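Local atomic coordinates of siderophore-interacting protein (Aeromonas hydrophila, PDB entry 6K2L), a protein that binds flavin-adenine dinucleotide and probably reduces ferric siderophores so that their iron is released in the cell. Residues Arg27-Ser32 / Ala92-Ile97; Ile49-Pro54 / Asp119-Ser124; Met132-Ser137 / Gln213-Phe218; Gly164-Leu169 / Ala183-Arg188. The protein carries 1 engineered substitution. All blocks are in the same frame, centred on the assembly; numbering follows the deposited sequence.

Contact 1 of 4, residues Arg27-Ser32 / Ala92-Ile97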
loop_
_atom_site.group_PDB
_atom_site.type_symbol
_atom_site.label_atom_id
_atom_site.label_comp_id
_atom_site.label_asym_id
_atom_site.label_seq_id
_atom_site.Cartn_x
_atom_site.Cartn_y
_atom_site.Cartn_z
ATOM N N ARG A 27 -5.265 8.628 15.333
ATOM C CA ARG A 27 -4.217 8.471 14.325
ATOM C C ARG A 27 -3.063 9.397 14.678
ATOM O O ARG A 27 -3.188 10.629 14.577
ATOM C CB ARG A 27 -4.740 8.797 12.926
ATOM C CG ARG A 27 -3.653 8.861 11.841
ATOM C CD ARG A 27 -4.219 8.558 10.435
ATOM N NE ARG A 27 -5.172 7.458 10.506
ATOM C CZ ARG A 27 -6.280 7.350 9.773
ATOM N NH1 ARG A 27 -6.585 8.282 8.869
ATOM N NH2 ARG A 27 -7.080 6.296 9.958
ATOM N N ILE A 28 -1.939 8.812 15.082
ATOM C CA ILE A 28 -0.745 9.557 15.441
ATOM C C ILE A 28 0.233 9.441 14.285
ATOM O O ILE A 28 0.538 8.336 13.820
ATOM C CB ILE A 28 -0.139 9.032 16.745
ATOM C CG1 ILE A 28 -1.105 9.296 17.909
ATOM C CG2 ILE A 28 1.198 9.647 16.945
ATOM C CD1 ILE A 28 -0.715 8.586 19.217
ATOM N N CYS A 29 0.674 10.579 13.777
ATOM C CA CYS A 29 1.554 10.620 12.623
ATOM C C CYS A 29 2.958 10.945 13.096
ATOM O O CYS A 29 3.182 11.976 13.731
ATOM C CB CYS A 29 1.080 11.656 11.614
ATOM S SG CYS A 29 2.339 11.970 10.374
ATOM N N LEU A 30 3.892 10.070 12.795
ATOM C CA LEU A 30 5.238 10.141 13.311
ATOM C C LEU A 30 6.185 10.413 12.158
ATOM O O LEU A 30 5.948 9.997 11.023
ATOM C CB LEU A 30 5.604 8.847 14.010
ATOM C CG LEU A 30 4.715 8.571 15.226
ATOM C CD1 LEU A 30 4.423 7.100 15.292
ATOM C CD2 LEU A 30 5.433 9.006 16.450
ATOM N N THR A 31 7.243 11.151 12.445
ATOM C CA THR A 31 8.173 11.543 11.409
ATOM C C THR A 31 9.585 11.506 11.957
ATOM O O THR A 31 9.804 11.664 13.161
ATOM C CB THR A 31 7.853 12.941 10.864
ATOM O OG1 THR A 31 8.819 13.283 9.861
ATOM C CG2 THR A 31 7.853 14.005 11.980
ATOM N N SER A 32 10.532 11.289 11.049
ATOM C CA SER A 32 11.974 11.295 11.272
ATOM C C SER A 32 12.686 11.216 9.933
ATOM O O SER A 32 12.201 10.544 9.003
ATOM C CB SER A 32 12.434 10.123 12.138
ATOM O OG SER A 32 13.700 10.382 12.737
ATOM N N ALA A 92 7.231 12.033 2.341
ATOM C CA ALA A 92 6.937 12.965 3.415
ATOM C C ALA A 92 7.675 12.626 4.700
ATOM O O ALA A 92 7.617 13.416 5.651
ATOM C CB ALA A 92 5.434 12.988 3.676
ATOM N N LEU A 93 8.351 11.474 4.742
ATOM C CA LEU A 93 8.981 10.953 5.950
ATOM C C LEU A 93 7.961 10.811 7.087
ATOM O O LEU A 93 8.210 11.192 8.231
ATOM C CB LEU A 93 10.164 11.833 6.364
ATOM C CG LEU A 93 11.370 11.854 5.408
ATOM C CD1 LEU A 93 12.216 13.078 5.648
ATOM C CD2 LEU A 93 12.234 10.583 5.494
ATOM N N GLU A 94 6.801 10.236 6.771
ATOM C CA GLU A 94 5.723 10.127 7.750
ATOM C C GLU A 94 5.268 8.683 7.875
ATOM O O GLU A 94 5.255 7.940 6.887
ATOM C CB GLU A 94 4.516 11.002 7.366
ATOM C CG GLU A 94 4.693 12.491 7.680
ATOM C CD GLU A 94 3.651 13.366 6.980
ATOM O OE1 GLU A 94 2.473 12.945 6.934
ATOM O OE2 GLU A 94 3.999 14.471 6.487
ATOM N N LEU A 95 4.878 8.300 9.090
ATOM C CA LEU A 95 4.399 6.967 9.411
ATOM C C LEU A 95 3.222 7.093 10.371
ATOM O O LEU A 95 3.360 7.718 11.416
ATOM C CB LEU A 95 5.525 6.124 10.035
ATOM C CG LEU A 95 5.145 4.647 10.188
ATOM C CD1 LEU A 95 6.244 3.764 9.701
ATOM C CD2 LEU A 95 4.764 4.335 11.634
ATOM N N ASP A 96 2.074 6.497 10.038
ATOM C CA ASP A 96 0.836 6.615 10.812
ATOM C C ASP A 96 0.573 5.369 11.641
ATOM O O ASP A 96 0.518 4.262 11.107
ATOM C CB ASP A 96 -0.374 6.806 9.884
ATOM C CG ASP A 96 -0.460 8.193 9.325
ATOM O OD1 ASP A 96 0.223 9.081 9.880
ATOM O OD2 ASP A 96 -1.205 8.396 8.329
ATOM N N ILE A 97 0.345 5.543 12.931
ATOM C CA ILE A 97 -0.136 4.453 13.769
ATOM C C ILE A 97 -1.460 4.862 14.391
ATOM O O ILE A 97 -1.550 5.955 14.965
ATOM C CB ILE A 97 0.872 4.098 14.865
ATOM C CG1 ILE A 97 2.217 3.776 14.237
ATOM C CG2 ILE A 97 0.357 2.909 15.643
ATOM C CD1 ILE A 97 3.355 3.653 15.301
#
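Leu30 pairs with Leu95 in an antiparallel sheet and reaches over to Ile97 on the same face. With CG anti to the carbonyl carbon (chi1 -63°), the side chain leans along the partner strand. Leu30 CB lies 3.6 Å from Leu95 O, and CG passes that oxygen a little further out. The CD1 branch meets Ile97 CD1 at 3.6 Å. The CD2 branch packs against CB of Leu121. The backbone of Leu30 bonds twice to Leu95, with Leu30 N 2.8 Å from Leu95 O. Ile28 and Ile97 form a second doubly bonded pair. The other face is polar. Cys29 SG sits 3.6 Å from both Glu94 OE1 and Asp96 OD1. Arg89 bridges these two carboxylates, which probably offsets their charges. Arg27 CD passes Asp96 OD2 at 3.7 Å, but its guanidinium is salt-bridged to Asp98. At the far end, Thr31 OG1 donates to Leu93 O at 2.7 Å, beside a G1 beta bulge formed by Leu93 and Glu94 opposite Arg89. Strand 25-31 lies between strands 11-20 and 94-100. Strand 79-89 flanks the other side of 94-100, and the side chain of Ile97 is about 5 Å from the FAD.

Contact 2 of 4, residues Ile49-Pro54 / Asp119-Ser124; sequences IMLPQP and DLLAIS
Ile49 meets Leu121 and Ile123 through its CG2 methyl. Its CG1 is held between the backbone N and the carbonyl carbon (chi1 75°), and CG2 is left to face the partner strand. Ile49 CG2 touches Leu121 CD2 at 3.7 Å and Ile123 CG2 at 3.9 Å. In Met50, CG stands anti to the carbonyl carbon and the chain bends at chi3, which turns the methyl group back onto the facing strand. Met50 CE thus lies 3.5 Å from Ser124 N, over the peptide that joins Ile123 to Ser124. Leu121 also sends CD1 to Leu51 CD2, 3.6 Å away. On the other face, Met50 CB rests 3.8 Å from Ala122 CB. Met50 N donates to Ala122 O at 2.9 Å, the hydrogen bond between these segments. The strands are antiparallel but splayed, at 130° to each other, and separate after this pair. Phe111 of helix 107-114 packs on both Leu51 and Leu121. Strand 120-123 bonds on its other side to strand 11-20. The pairing therefore helps close the six-stranded antiparallel barrel, the usual flavin-binding domain of the ferredoxin reductase superfamily.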
loop_
_atom_site.group_PDB
_atom_site.type_symbol
_atom_site.label_atom_id
_atom_site.label_comp_id
_atom_site.label_asym_id
_atom_site.label_seq_id
_atom_site.Cartn_x
_atom_site.Cartn_y
_atom_site.Cartn_z
ATOM N N ILE A 49 6.428 -1.148 19.043
ATOM C CA ILE A 49 6.792 0.144 19.614
ATOM C C ILE A 49 7.452 -0.104 20.965
ATOM O O ILE A 49 7.110 -1.051 21.694
ATOM C CB ILE A 49 5.584 1.105 19.731
ATOM C CG1 ILE A 49 4.670 0.726 20.891
ATOM C CG2 ILE A 49 4.859 1.246 18.408
ATOM C CD1 ILE A 49 3.633 1.819 21.240
ATOM N N MET A 50 8.445 0.711 21.269
ATOM C CA MET A 50 9.238 0.561 22.476
ATOM C C MET A 50 8.948 1.772 23.342
ATOM O O MET A 50 9.226 2.910 22.951
ATOM C CB MET A 50 10.723 0.442 22.141
ATOM C CG MET A 50 11.078 -0.854 21.416
ATOM S SD MET A 50 12.720 -0.899 20.612
ATOM C CE MET A 50 12.253 -0.491 18.930
ATOM N N LEU A 51 8.368 1.534 24.467
ATOM C CA LEU A 51 8.019 2.546 25.430
ATOM C C LEU A 51 8.956 2.453 26.630
ATOM O O LEU A 51 9.503 1.384 26.918
ATOM C CB LEU A 51 6.560 2.379 25.888
ATOM C CG LEU A 51 5.587 2.553 24.702
ATOM C CD1 LEU A 51 4.347 1.633 24.783
ATOM C CD2 LEU A 51 5.153 4.002 24.536
ATOM N N PRO A 52 9.190 3.565 27.309
ATOM C CA PRO A 52 9.957 3.535 28.555
ATOM C C PRO A 52 9.291 2.680 29.625
ATOM O O PRO A 52 8.072 2.530 29.674
ATOM C CB PRO A 52 9.984 5.008 28.978
ATOM C CG PRO A 52 8.801 5.643 28.203
ATOM C CD PRO A 52 8.828 4.934 26.908
ATOM N N GLN A 53 10.125 2.125 30.499
ATOM C CA GLN A 53 9.664 1.475 31.714
ATOM C C GLN A 53 9.176 2.516 32.717
ATOM O O GLN A 53 9.406 3.719 32.553
ATOM C CB GLN A 53 10.795 0.666 32.330
ATOM C CG GLN A 53 11.490 -0.285 31.411
ATOM C CD GLN A 53 12.813 -0.772 32.003
ATOM O OE1 GLN A 53 12.991 -0.826 33.238
ATOM N NE2 GLN A 53 13.755 -1.116 31.128
ATOM N N PRO A 54 8.500 2.075 33.783
ATOM C CA PRO A 54 8.109 3.019 34.844
ATOM C C PRO A 54 9.233 3.906 35.339
ATOM O O PRO A 54 9.011 5.101 35.563
ATOM C CB PRO A 54 7.604 2.089 35.955
ATOM C CG PRO A 54 7.065 0.886 35.225
ATOM C CD PRO A 54 7.886 0.744 33.967
ATOM N N ASP A 119 6.264 14.578 21.092
ATOM C CA ASP A 119 6.533 13.348 21.824
ATOM C C ASP A 119 7.361 12.380 20.983
ATOM O O ASP A 119 7.270 12.349 19.752
ATOM C CB ASP A 119 5.223 12.658 22.218
ATOM C CG ASP A 119 4.586 13.260 23.447
ATOM O OD1 ASP A 119 5.271 14.021 24.172
ATOM O OD2 ASP A 119 3.382 12.977 23.677
ATOM N N LEU A 120 8.139 11.558 21.667
ATOM C CA LEU A 120 8.991 10.554 21.055
ATOM C C LEU A 120 8.354 9.179 21.130
ATOM O O LEU A 120 7.638 8.863 22.083
ATOM C CB LEU A 120 10.331 10.491 21.770
ATOM C CG LEU A 120 11.180 11.739 21.728
ATOM C CD1 LEU A 120 12.459 11.452 22.543
ATOM C CD2 LEU A 120 11.476 12.058 20.275
ATOM N N LEU A 121 8.669 8.348 20.130
ATOM C CA LEU A 121 8.310 6.928 20.133
ATOM C C LEU A 121 9.359 6.131 19.367
ATOM O O LEU A 121 9.645 6.436 18.204
ATOM C CB LEU A 121 6.934 6.677 19.504
ATOM C CG LEU A 121 6.334 5.305 19.815
ATOM C CD1 LEU A 121 5.714 5.353 21.202
ATOM C CD2 LEU A 121 5.281 4.926 18.771
ATOM N N ALA A 122 9.934 5.120 20.013
ATOM C CA ALA A 122 10.835 4.216 19.323
ATOM C C ALA A 122 10.018 3.133 18.636
ATOM O O ALA A 122 9.013 2.650 19.179
ATOM C CB ALA A 122 11.837 3.599 20.292
ATOM N N ILE A 123 10.422 2.775 17.418
ATOM C CA ILE A 123 9.761 1.686 16.706
ATOM C C ILE A 123 10.791 0.796 16.029
ATOM O O ILE A 123 11.857 1.246 15.588
ATOM C CB ILE A 123 8.726 2.174 15.663
ATOM C CG1 ILE A 123 9.414 2.932 14.529
ATOM C CG2 ILE A 123 7.656 3.035 16.318
ATOM C CD1 ILE A 123 8.801 2.658 13.197
ATOM N N SER A 124 10.443 -0.487 15.969
ATOM C CA SER A 124 11.182 -1.537 15.288
ATOM C C SER A 124 10.931 -1.481 13.787
ATOM O O SER A 124 10.249 -0.590 13.274
ATOM C CB SER A 124 10.726 -2.884 15.799
ATOM O OG SER A 124 9.575 -3.242 15.045
#

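Contact 3 of 4, residues Met132-Ser137 / Gln213-Phe218; sequences MLQPAS and QSYFWF
Tyr215 and Trp217 project from a strand of the parallel sheet toward the segment Met132-Ser137, which leads into the Rossmann-like domain. Two apart in the strand, they leave it on the same face. In Tyr215, CG lies anti to the backbone N (chi1 -175°), beside the carbonyl carbon. The two rings receive their partners differently.

Gln134 comes down on the face of Tyr215. Its CB sits 3.7 Å from the ring centroid and only 8° off the ring normal, a CH-pi contact almost over the centre. The two side chains cross at about a right angle. Gln134 also packs on Glu91 of the second subunit.

Met132 approaches Trp217 at the edge. Its chain is bent at chi2 and chi3, and SD comes within 4.1 Å of Trp217 NE1. The sulfur is 5.3 Å from the centroid of the five-membered ring and 82° off its normal, a Met-aromatic contact near the ring plane. Trp217 is stacked with Tyr244 of strand 243-245. Both Met132 and Trp217 also touch Met154 of helix 148-155.

Ala136 CB packs against Tyr215 CB, 3.9 Å away. Strand 214-218 has its sheet partners in 138-144 and 243-245. The segment Met132-Ser137 packs over the side chains of one face. At the end where 138-144 begins, Ser137 N donates to Gln213 O at 3.1 Å, and Ser137 OG adds only a weak bond to the same oxygen at 3.5 Å.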
loop_
_atom_site.group_PDB
_atom_site.type_symbol
_atom_site.label_atom_id
_atom_site.label_comp_id
_atom_site.label_asym_id
_atom_site.label_seq_id
_atom_site.Cartn_x
_atom_site.Cartn_y
_atom_site.Cartn_z
ATOM N N MET A 132 0.493 -8.651 4.116
ATOM C CA MET A 132 -0.702 -8.749 4.968
ATOM C C MET A 132 -1.945 -9.152 4.166
ATOM O O MET A 132 -2.589 -10.169 4.454
ATOM C CB MET A 132 -0.925 -7.419 5.704
ATOM C CG MET A 132 -1.778 -7.504 7.002
ATOM S SD MET A 132 -1.043 -8.347 8.444
ATOM C CE MET A 132 0.630 -7.664 8.441
ATOM N N LEU A 133 -2.306 -8.363 3.158
ATOM C CA LEU A 133 -3.381 -8.759 2.256
ATOM C C LEU A 133 -2.829 -9.781 1.271
ATOM O O LEU A 133 -1.907 -9.483 0.508
ATOM C CB LEU A 133 -3.972 -7.558 1.514
ATOM C CG LEU A 133 -5.062 -7.952 0.512
ATOM C CD1 LEU A 133 -6.346 -8.192 1.243
ATOM C CD2 LEU A 133 -5.262 -6.879 -0.531
ATOM N N GLN A 134 -3.386 -10.985 1.299
ATOM C CA GLN A 134 -2.984 -12.095 0.457
ATOM C C GLN A 134 -3.861 -12.153 -0.787
ATOM O O GLN A 134 -5.075 -11.905 -0.697
ATOM C CB GLN A 134 -3.107 -13.408 1.227
ATOM C CG GLN A 134 -2.386 -14.570 0.580
ATOM C CD GLN A 134 -2.488 -15.835 1.399
ATOM O OE1 GLN A 134 -2.186 -15.840 2.593
ATOM N NE2 GLN A 134 -2.924 -16.918 0.761
ATOM N N PRO A 135 -3.291 -12.453 -1.956
ATOM C CA PRO A 135 -4.117 -12.565 -3.170
ATOM C C PRO A 135 -5.196 -13.635 -3.024
ATOM O O PRO A 135 -4.932 -14.766 -2.611
ATOM C CB PRO A 135 -3.101 -12.912 -4.268
ATOM C CG PRO A 135 -1.825 -13.279 -3.532
ATOM C CD PRO A 135 -1.851 -12.509 -2.263
ATOM N N ALA A 136 -6.430 -13.248 -3.338
ATOM C CA ALA A 136 -7.576 -14.139 -3.269
ATOM C C ALA A 136 -8.728 -13.477 -4.009
ATOM O O ALA A 136 -8.684 -12.290 -4.337
ATOM C CB ALA A 136 -7.969 -14.457 -1.821
ATOM N N SER A 137 -9.760 -14.256 -4.280
ATOM C CA SER A 137 -10.963 -13.675 -4.834
ATOM C C SER A 137 -12.013 -13.394 -3.769
ATOM O O SER A 137 -12.807 -12.461 -3.933
ATOM C CB SER A 137 -11.531 -14.592 -5.922
ATOM O OG SER A 137 -12.484 -15.478 -5.386
ATOM N N GLN A 213 -9.861 -20.455 -3.171
ATOM C CA GLN A 213 -9.425 -19.119 -3.573
ATOM C C GLN A 213 -9.933 -18.048 -2.619
ATOM O O GLN A 213 -10.478 -17.024 -3.038
ATOM C CB GLN A 213 -9.859 -18.806 -4.997
ATOM C CG GLN A 213 -8.797 -18.068 -5.781
ATOM C CD GLN A 213 -8.935 -18.303 -7.257
ATOM O OE1 GLN A 213 -9.474 -19.331 -7.687
ATOM N NE2 GLN A 213 -8.463 -17.348 -8.054
ATOM N N SER A 214 -9.739 -18.279 -1.321
ATOM C CA SER A 214 -10.201 -17.330 -0.325
ATOM C C SER A 214 -9.146 -17.138 0.751
ATOM O O SER A 214 -8.270 -17.972 0.952
ATOM C CB SER A 214 -11.534 -17.771 0.305
ATOM O OG SER A 214 -11.501 -19.125 0.703
ATOM N N TYR A 215 -9.254 -16.010 1.443
ATOM C CA TYR A 215 -8.357 -15.634 2.525
ATOM C C TYR A 215 -9.201 -15.212 3.722
ATOM O O TYR A 215 -10.061 -14.333 3.598
ATOM C CB TYR A 215 -7.435 -14.502 2.092
ATOM C CG TYR A 215 -6.396 -14.124 3.124
ATOM C CD1 TYR A 215 -5.483 -15.065 3.589
ATOM C CD2 TYR A 215 -6.311 -12.812 3.615
ATOM C CE1 TYR A 215 -4.521 -14.719 4.528
ATOM C CE2 TYR A 215 -5.348 -12.457 4.550
ATOM C CZ TYR A 215 -4.459 -13.421 5.000
ATOM O OH TYR A 215 -3.510 -13.084 5.930
ATOM N N PHE A 216 -8.964 -15.850 4.866
ATOM C CA PHE A 216 -9.659 -15.561 6.109
ATOM C C PHE A 216 -8.714 -14.826 7.048
ATOM O O PHE A 216 -7.593 -15.272 7.278
ATOM C CB PHE A 216 -10.157 -16.847 6.755
ATOM C CG PHE A 216 -11.102 -17.628 5.891
ATOM C CD1 PHE A 216 -10.632 -18.413 4.837
ATOM C CD2 PHE A 216 -12.464 -17.590 6.137
ATOM C CE1 PHE A 216 -11.522 -19.139 4.045
ATOM C CE2 PHE A 216 -13.360 -18.319 5.344
ATOM C CZ PHE A 216 -12.886 -19.088 4.295
ATOM N N TRP A 217 -9.156 -13.681 7.555
ATOM C CA TRP A 217 -8.335 -12.820 8.392
ATOM C C TRP A 217 -9.127 -12.514 9.652
ATOM O O TRP A 217 -10.165 -11.847 9.584
ATOM C CB TRP A 217 -7.956 -11.545 7.655
ATOM C CG TRP A 217 -6.885 -10.737 8.320
ATOM C CD1 TRP A 217 -5.557 -10.711 7.993
ATOM C CD2 TRP A 217 -7.042 -9.840 9.432
ATOM N NE1 TRP A 217 -4.879 -9.851 8.833
ATOM C CE2 TRP A 217 -5.773 -9.296 9.715
ATOM C CE3 TRP A 217 -8.137 -9.411 10.181
ATOM C CZ2 TRP A 217 -5.574 -8.349 10.716
ATOM C CZ3 TRP A 217 -7.938 -8.472 11.179
ATOM C CH2 TRP A 217 -6.668 -7.952 11.437
ATOM N N PHE A 218 -8.656 -13.036 10.789
ATOM C CA PHE A 218 -9.260 -12.848 12.101
ATOM C C PHE A 218 -8.219 -12.183 13.005
ATOM O O PHE A 218 -7.139 -12.745 13.231
ATOM C CB PHE A 218 -9.719 -14.197 12.672
ATOM C CG PHE A 218 -10.556 -15.033 11.708
ATOM C CD1 PHE A 218 -11.649 -14.482 11.048
ATOM C CD2 PHE A 218 -10.256 -16.370 11.473
ATOM C CE1 PHE A 218 -12.422 -15.251 10.167
ATOM C CE2 PHE A 218 -11.013 -17.145 10.603
ATOM C CZ PHE A 218 -12.106 -16.591 9.953
#

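Contact 4 of 4, residues Gly164-Leu169 / Ala183-Arg188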
loop_
_atom_site.group_PDB
_atom_site.type_symbol
_atom_site.label_atom_id
_atom_site.label_comp_id
_atom_site.label_asym_id
_atom_site.label_seq_id
_atom_site.Cartn_x
_atom_site.Cartn_y
_atom_site.Cartn_z
ATOM N N GLY A 164 -16.378 -10.608 -0.575
ATOM C CA GLY A 164 -16.317 -11.218 0.726
ATOM C C GLY A 164 -17.202 -10.510 1.722
ATOM O O GLY A 164 -18.156 -9.820 1.372
ATOM N N HIS A 165 -16.869 -10.697 2.995
ATOM C CA HIS A 165 -17.612 -10.111 4.092
ATOM C C HIS A 165 -16.637 -9.699 5.180
ATOM O O HIS A 165 -15.670 -10.416 5.472
ATOM C CB HIS A 165 -18.637 -11.091 4.671
ATOM C CG HIS A 165 -19.517 -11.743 3.643
ATOM N ND1 HIS A 165 -20.687 -11.171 3.192
ATOM C CD2 HIS A 165 -19.408 -12.930 2.998
ATOM C CE1 HIS A 165 -21.257 -11.971 2.312
ATOM N NE2 HIS A 165 -20.508 -13.053 2.186
ATOM N N ILE A 166 -16.918 -8.549 5.786
ATOM C CA ILE A 166 -16.180 -8.014 6.913
ATOM C C ILE A 166 -17.180 -7.693 8.020
ATOM O O ILE A 166 -18.220 -7.071 7.766
ATOM C CB ILE A 166 -15.382 -6.760 6.496
ATOM C CG1 ILE A 166 -14.391 -7.138 5.397
ATOM C CG2 ILE A 166 -14.686 -6.129 7.708
ATOM C CD1 ILE A 166 -13.711 -5.971 4.781
ATOM N N ALA A 167 -16.879 -8.115 9.247
ATOM C CA ALA A 167 -17.678 -7.737 10.413
ATOM C C ALA A 167 -16.762 -7.120 11.466
ATOM O O ALA A 167 -15.713 -7.686 11.778
ATOM C CB ALA A 167 -18.417 -8.942 10.993
ATOM N N LEU A 168 -17.156 -5.980 12.036
ATOM C CA LEU A 168 -16.360 -5.354 13.087
ATOM C C LEU A 168 -17.151 -5.176 14.382
ATOM O O LEU A 168 -18.296 -4.732 14.352
ATOM C CB LEU A 168 -15.847 -4.012 12.624
ATOM C CG LEU A 168 -14.956 -4.049 11.373
ATOM C CD1 LEU A 168 -14.703 -2.645 10.869
ATOM C CD2 LEU A 168 -13.640 -4.740 11.670
ATOM N N LEU A 169 -16.517 -5.463 15.530
ATOM C CA LEU A 169 -17.069 -5.162 16.858
ATOM C C LEU A 169 -16.404 -3.902 17.431
ATOM O O LEU A 169 -15.191 -3.885 17.647
ATOM C CB LEU A 169 -16.865 -6.349 17.793
ATOM C CG LEU A 169 -17.513 -6.329 19.195
ATOM C CD1 LEU A 169 -19.018 -5.981 19.126
ATOM C CD2 LEU A 169 -17.316 -7.662 19.995
ATOM N N ALA A 183 -17.151 -2.980 -4.139
ATOM C CA ALA A 183 -18.601 -3.122 -4.050
ATOM C C ALA A 183 -18.998 -4.524 -3.608
ATOM O O ALA A 183 -20.003 -4.702 -2.911
ATOM C CB ALA A 183 -19.257 -2.792 -5.392
ATOM N N GLY A 184 -18.215 -5.535 -3.994
ATOM C CA GLY A 184 -18.511 -6.903 -3.616
ATOM C C GLY A 184 -18.134 -7.315 -2.212
ATOM O O GLY A 184 -18.311 -8.486 -1.867
ATOM N N VAL A 185 -17.611 -6.417 -1.377
ATOM C CA VAL A 185 -17.273 -6.759 0.000
ATOM C C VAL A 185 -18.318 -6.153 0.932
ATOM O O VAL A 185 -18.471 -4.927 1.023
ATOM C CB VAL A 185 -15.854 -6.308 0.373
ATOM C CG1 VAL A 185 -15.623 -6.452 1.875
ATOM C CG2 VAL A 185 -14.810 -7.109 -0.401
ATOM N N THR A 186 -19.048 -7.025 1.607
ATOM C CA THR A 186 -19.955 -6.658 2.686
ATOM C C THR A 186 -19.211 -6.028 3.870
ATOM O O THR A 186 -18.124 -6.476 4.244
ATOM C CB THR A 186 -20.668 -7.935 3.141
ATOM O OG1 THR A 186 -21.757 -8.229 2.243
ATOM C CG2 THR A 186 -21.126 -7.833 4.572
ATOM N N LEU A 187 -19.807 -5.011 4.493
ATOM C CA LEU A 187 -19.299 -4.483 5.757
ATOM C C LEU A 187 -20.435 -4.377 6.765
ATOM O O LEU A 187 -21.449 -3.738 6.480
ATOM C CB LEU A 187 -18.649 -3.117 5.567
ATOM C CG LEU A 187 -18.106 -2.446 6.829
ATOM C CD1 LEU A 187 -17.193 -3.386 7.644
ATOM C CD2 LEU A 187 -17.338 -1.202 6.394
ATOM N N ARG A 188 -20.262 -4.975 7.952
ATOM C CA ARG A 188 -21.314 -5.029 8.970
ATOM C C ARG A 188 -20.747 -4.697 10.356
ATOM O O ARG A 188 -19.855 -5.386 10.866
ATOM C CB ARG A 188 -21.997 -6.404 8.955
ATOM C CG ARG A 188 -23.181 -6.556 9.908
ATOM C CD ARG A 188 -24.448 -5.875 9.389
ATOM N NE ARG A 188 -24.925 -6.406 8.103
ATOM C CZ ARG A 188 -25.817 -7.389 7.979
ATOM N NH1 ARG A 188 -26.345 -7.971 9.065
ATOM N NH2 ARG A 188 -26.179 -7.789 6.762
#
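Ile166 overlaps two side chains of the neighbouring parallel strand, one with each branch. Its CG1 is anti to the carbonyl carbon (chi1 -60°) and carries CD1 to within 3.5 Å of Val185 CG1. Its CG2 branch meets Leu187 CD1 at 3.7 Å. Leu187 CD1 also touches Leu168 CD1, less closely. Leu179 and Leu181 from the preceding loop continue this apolar face, and Leu168 reaches Leu148 and Ile151 of helix 148-155.

On the opposite face His165 stands beside Thr186. His165 ND1 is 3.2 Å from Thr186 CB, a close approach. The methyl CG2 of Thr186 lies at the edge of the imidazole, in its plane. Thr186 OG1 donates a weak bond to His165 ND1 at 3.3 Å. Tyr203 of helix 198-205 packs on Thr186 and Arg188, and Phe204 on Ala167.

The strands run 16° from parallel, joined by a ladder of five backbone bonds. Gly164 N donates to Gly184 O at 3.1 Å, and Thr186 N to Gly164 O at 2.9 Å. Ile166 uses both its N and its O toward this strand, N to Thr186 O and O to Arg188 N. Leu168 N to Arg188 O completes the series. Gly164 has a backbone conformation accessible chiefly to glycine.

Strand 163-170 bonds in turn to 138-144, while 185-191 is an outermost strand of the sheet within this chain. Such a parallel sheet with helices on both faces is characteristic of the Rossmann-like nucleotide-binding domain of the ferredoxin reductase superfamily.

In the fold
From the N terminus, strand 25-31 pairs with strand 94-100, and contact 1 closes that first long loop. Strand 46-51 lies within it but pairs with 120-123, so contacts 1 and 2 cross along the chain. They also touch: Ile97 packs on Ile49 and Leu121, both inside the flavin-binding barrel. The chain then leaves for the second domain. Segment 132-137 opens contact 3, which closes at strand 214-218. Contact 4 is nested inside that loop, pairing 163-170 with 185-191 in the same parallel sheet. Contacts 3 and 4 do not touch. The nearest atoms of contacts 2 and 4 are about 20 Å apart, one pair in each domain.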